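Local coordinates for sylvaticin (Pythium sylvaticum, PDB 2POS), which is a secreted alpha-elicitin-like protein that, as in related elicitins, probably binds sterols and other lipids in a cavity inside its helical fold, at residues T4-F9 against D70-F75; S25-A30 against A54-L59. One frame throughout, in Å; residues are numbered along the deposited sequence.

Contact 1 of 2, residues T4-F9 against D70-F75; sequences TKECAF and DCILVF
C7 and C71 are joined by a disulfide that ties the N-terminal loop of this elicitin fold to the segment that runs into strand 73-75, the first strand of an antiparallel hairpin with 78-80. Beside the covalent link the two backbones form a single beta bridge, E6 with I72. I72 N donates to K5 O at 2.8 Å, almost straight at 173° and in the plane of that carbonyl. C7 N in turn reaches I72 O over 2.8 Å, but lies well above the carbonyl plane, and E6 CA adds a CA-H...O contact to the same oxygen. One oxygen thus serves two neighbours of the loop, and a water that donates to C7 O and accepts from V74 N also donates weakly to I72 O.

The side chain of E6 can be followed outward along this seam. Its CB sits 3.7 Å from I72 O; CG, anti to the carbonyl carbon, moves on to V74 CG2, with I72 O still near. CD packs on the same methyl, and E6 OE1 lies 4.0 Å from V74 CG2, the glutamate stem passing at a slant over the valine methyl. At the tip OE2 forms a salt bridge with R79 of strand 78-80, so the aliphatic part rests on one strand while the charge is paired on the next.

The disulfide itself has a chi3 of 101°. C71 SG stands between its own backbone N and carbonyl carbon (chi1 53°), which carries it to C7 SG at 2.0 Å, and C7 SG also lies 4.2 Å from L73 CB.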
# COMPACT_ATOMS: atom_id res chain seq x y z
N THR A 4 -6.10 10.20 12.61
CA THR A 4 -5.39 10.68 13.80
C THR A 4 -4.73 9.54 14.58
O THR A 4 -3.54 9.60 14.91
CB THR A 4 -6.32 11.48 14.73
OG1 THR A 4 -6.86 12.60 14.02
CG2 THR A 4 -5.56 11.98 15.96
N LYS A 5 -5.52 8.52 14.89
CA LYS A 5 -5.04 7.38 15.66
C LYS A 5 -3.92 6.67 14.90
O LYS A 5 -4.09 6.28 13.74
CB LYS A 5 -6.20 6.44 15.95
CG LYS A 5 -5.89 5.27 16.87
CD LYS A 5 -7.19 4.66 17.40
CE LYS A 5 -8.03 4.04 16.29
NZ LYS A 5 -9.31 3.45 16.79
N GLU A 6 -2.79 6.51 15.57
CA GLU A 6 -1.62 5.87 14.97
C GLU A 6 -1.57 4.37 15.25
O GLU A 6 -1.98 3.92 16.33
CB GLU A 6 -0.33 6.58 15.40
CG GLU A 6 -0.23 7.98 14.79
CD GLU A 6 0.83 8.88 15.41
OE1 GLU A 6 1.70 8.39 16.15
OE2 GLU A 6 0.77 10.09 15.14
N CYS A 7 -1.10 3.60 14.27
CA CYS A 7 -0.92 2.17 14.41
C CYS A 7 0.22 1.90 15.37
O CYS A 7 1.21 2.63 15.39
CB CYS A 7 -0.55 1.52 13.07
SG CYS A 7 -1.62 1.91 11.67
N ALA A 8 0.07 0.84 16.15
CA ALA A 8 1.19 0.27 16.90
C ALA A 8 2.26 -0.18 15.90
O ALA A 8 1.94 -0.53 14.76
CB ALA A 8 0.72 -0.90 17.73
N PHE A 9 3.52 -0.18 16.33
CA PHE A 9 4.60 -0.56 15.42
C PHE A 9 4.40 -1.98 14.88
O PHE A 9 4.82 -2.28 13.75
CB PHE A 9 5.97 -0.42 16.08
CG PHE A 9 7.12 -0.62 15.13
CD1 PHE A 9 7.56 0.43 14.32
CD2 PHE A 9 7.76 -1.85 15.03
CE1 PHE A 9 8.61 0.25 13.43
CE2 PHE A 9 8.81 -2.04 14.14
CZ PHE A 9 9.23 -0.99 13.34
N ASP A 70 -7.34 0.12 10.48
CA ASP A 70 -7.75 1.46 10.14
C ASP A 70 -7.05 2.41 11.12
O ASP A 70 -7.60 2.76 12.17
CB ASP A 70 -9.27 1.56 10.24
CG ASP A 70 -9.84 2.84 9.65
OD1 ASP A 70 -9.07 3.72 9.20
OD2 ASP A 70 -11.08 2.97 9.63
N CYS A 71 -5.82 2.78 10.78
CA CYS A 71 -4.98 3.63 11.61
C CYS A 71 -3.87 4.20 10.75
O CYS A 71 -3.64 3.73 9.63
CB CYS A 71 -4.36 2.83 12.77
SG CYS A 71 -3.47 1.31 12.26
N ILE A 72 -3.19 5.22 11.27
CA ILE A 72 -2.09 5.86 10.55
C ILE A 72 -0.78 5.17 10.89
O ILE A 72 -0.34 5.15 12.04
CB ILE A 72 -2.02 7.38 10.87
CG1 ILE A 72 -3.27 8.10 10.34
CG2 ILE A 72 -0.73 7.99 10.32
CD1 ILE A 72 -3.35 8.21 8.81
N LEU A 73 -0.18 4.57 9.86
CA LEU A 73 1.16 4.00 9.94
C LEU A 73 2.19 5.11 9.74
O LEU A 73 2.16 5.81 8.72
CB LEU A 73 1.31 2.92 8.87
CG LEU A 73 2.54 2.00 8.90
CD1 LEU A 73 2.50 1.11 10.14
CD2 LEU A 73 2.56 1.15 7.64
N VAL A 74 3.07 5.26 10.72
CA VAL A 74 4.08 6.32 10.74
C VAL A 74 5.45 5.72 10.47
O VAL A 74 5.93 4.90 11.25
CB VAL A 74 4.09 7.05 12.11
CG1 VAL A 74 5.20 8.10 12.17
CG2 VAL A 74 2.74 7.68 12.38
N PHE A 75 6.07 6.14 9.37
CA PHE A 75 7.40 5.68 8.98
C PHE A 75 8.27 6.91 8.69
O PHE A 75 8.30 7.40 7.56
CB PHE A 75 7.32 4.74 7.77
CG PHE A 75 8.64 4.13 7.38
CD1 PHE A 75 9.17 3.07 8.10
CD2 PHE A 75 9.36 4.63 6.31
CE1 PHE A 75 10.39 2.51 7.75
CE2 PHE A 75 10.59 4.08 5.95
CZ PHE A 75 11.10 3.02 6.68
O HOH W 1 2.47 4.12 13.50

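Contact 2 of 2, residues S25-A30 against A54-L59; sequences SVCQDA and AECFTL
C27 on helix 22-31 and C56 on helix 54-64 are bonded through their sulfurs, SG to SG 2.1 Å, and this covalent link dominates the contact. Its chi3 of 105° is near the right angle expected of a relaxed disulfide. On the C27 side SG stands anti to the backbone N, beside the carbonyl carbon, which directs it across to helix 54-64. The CA atoms of the two cysteines are the closest pair between the segments, 4.8 Å apart. M50 of helix 44-51 touches both cysteine side chains, so a third helix packs against the bridge.

Apolar packing continues toward the C-terminal end of 54-59. L59, one turn on from C56, brings its CD2 methyl to 3.9 Å from C27 CB and nearly as close to C27 SG. Its side chain also meets L18 and L24, the latter on helix 22-31.

The more open end is a meeting of a methyl with the bent stem of a glutamate. V26 CG1 comes 3.5 Å from E55 CD and 3.7 Å from E55 OE1, while V26 CB faces E55 CB and CG. The bend at chi2 (88°) swings CD and the carboxylate back over V26 CG1 instead of letting the chain extend. The pairing is one of van der Waals contact, with a charged group set against a methyl.

The segment axes come within 8.1 Å and run at 127° to each other, nearer antiparallel than parallel. This helix-to-helix cystine is one of the three disulfides that characterise the mainly helical elicitin fold.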
# COMPACT_ATOMS: atom_id res chain seq x y z
N SER A 25 7.52 -6.47 -6.09
CA SER A 25 8.60 -5.96 -6.92
C SER A 25 8.10 -5.47 -8.28
O SER A 25 8.50 -4.40 -8.74
CB SER A 25 9.68 -7.02 -7.09
OG SER A 25 10.67 -6.61 -8.03
N VAL A 26 7.23 -6.24 -8.93
CA VAL A 26 6.72 -5.87 -10.25
C VAL A 26 5.93 -4.56 -10.20
O VAL A 26 6.13 -3.68 -11.04
CB VAL A 26 5.85 -6.98 -10.90
CG1 VAL A 26 5.30 -6.51 -12.25
CG2 VAL A 26 6.66 -8.25 -11.06
N CYS A 27 5.07 -4.43 -9.20
CA CYS A 27 4.25 -3.23 -9.05
C CYS A 27 5.11 -2.00 -8.75
O CYS A 27 4.93 -0.95 -9.37
CB CYS A 27 3.19 -3.42 -7.97
SG CYS A 27 2.10 -2.00 -7.73
N GLN A 28 6.05 -2.14 -7.81
CA GLN A 28 6.93 -1.04 -7.42
C GLN A 28 7.82 -0.59 -8.57
O GLN A 28 7.93 0.61 -8.84
CB GLN A 28 7.78 -1.43 -6.20
CG GLN A 28 6.95 -1.62 -4.91
CD GLN A 28 7.81 -1.91 -3.70
OE1 GLN A 28 7.43 -1.61 -2.57
NE2 GLN A 28 8.98 -2.52 -3.92
N ASP A 29 8.41 -1.55 -9.28
CA ASP A 29 9.28 -1.23 -10.42
C ASP A 29 8.51 -0.59 -11.57
O ASP A 29 9.03 0.31 -12.23
CB ASP A 29 10.02 -2.47 -10.91
CG ASP A 29 11.08 -2.96 -9.92
OD1 ASP A 29 11.31 -2.28 -8.90
OD2 ASP A 29 11.67 -4.02 -10.17
N ALA A 30 7.29 -1.06 -11.81
CA ALA A 30 6.46 -0.53 -12.90
C ALA A 30 6.00 0.89 -12.64
O ALA A 30 5.94 1.71 -13.56
CB ALA A 30 5.26 -1.44 -13.15
N ALA A 54 -1.31 -5.25 -13.94
CA ALA A 54 -2.07 -6.33 -13.31
C ALA A 54 -1.52 -6.67 -11.93
O ALA A 54 -2.28 -6.90 -10.99
CB ALA A 54 -2.09 -7.58 -14.19
N GLU A 55 -0.19 -6.67 -11.81
CA GLU A 55 0.48 -7.06 -10.57
C GLU A 55 0.20 -6.10 -9.42
O GLU A 55 0.26 -6.49 -8.25
CB GLU A 55 1.98 -7.21 -10.80
CG GLU A 55 2.34 -8.44 -11.63
CD GLU A 55 2.33 -8.21 -13.14
OE1 GLU A 55 1.94 -7.11 -13.61
OE2 GLU A 55 2.72 -9.14 -13.86
N CYS A 56 -0.09 -4.84 -9.74
CA CYS A 56 -0.49 -3.88 -8.70
C CYS A 56 -1.84 -4.26 -8.08
O CYS A 56 -2.02 -4.15 -6.87
CB CYS A 56 -0.49 -2.45 -9.23
SG CYS A 56 1.16 -1.83 -9.55
N PHE A 57 -2.77 -4.74 -8.90
CA PHE A 57 -4.04 -5.26 -8.38
C PHE A 57 -3.81 -6.50 -7.52
O PHE A 57 -4.42 -6.65 -6.46
CB PHE A 57 -5.01 -5.56 -9.52
CG PHE A 57 -5.49 -4.33 -10.23
CD1 PHE A 57 -4.72 -3.74 -11.23
CD2 PHE A 57 -6.70 -3.74 -9.89
CE1 PHE A 57 -5.15 -2.59 -11.89
CE2 PHE A 57 -7.15 -2.59 -10.55
CZ PHE A 57 -6.37 -2.02 -11.55
N THR A 58 -2.92 -7.38 -7.98
CA THR A 58 -2.53 -8.55 -7.20
C THR A 58 -1.92 -8.14 -5.87
O THR A 58 -2.27 -8.70 -4.82
CB THR A 58 -1.54 -9.44 -8.00
OG1 THR A 58 -2.14 -9.78 -9.26
CG2 THR A 58 -1.19 -10.72 -7.23
N LEU A 59 -1.02 -7.16 -5.91
CA LEU A 59 -0.39 -6.67 -4.69
C LEU A 59 -1.42 -6.10 -3.73
O LEU A 59 -1.41 -6.43 -2.54
CB LEU A 59 0.66 -5.61 -5.02
CG LEU A 59 1.29 -4.93 -3.80
CD1 LEU A 59 2.00 -5.94 -2.89
CD2 LEU A 59 2.25 -3.83 -4.23

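The two disulfide-centred contacts brace opposite sides of the chain's centre: their own centres are 24 Å apart and their nearest atoms about 11 Å, so they do not touch. Along the sequence contact 2 is nested within the loop closed by contact 1, and helix 54-64 of contact 2 is followed directly, among the regular elements, by strand 73-75 of contact 1. Contact 1 fastens the N-terminal loop to the segment leading into strand 73-75; contact 2 fastens helix to helix. A further disulfide, C51 to C93, ties the end of helix 44-51 to a residue next to the C-terminus. A bound nickel ion lies about 7 Å from the side chain of D70 in contact 1.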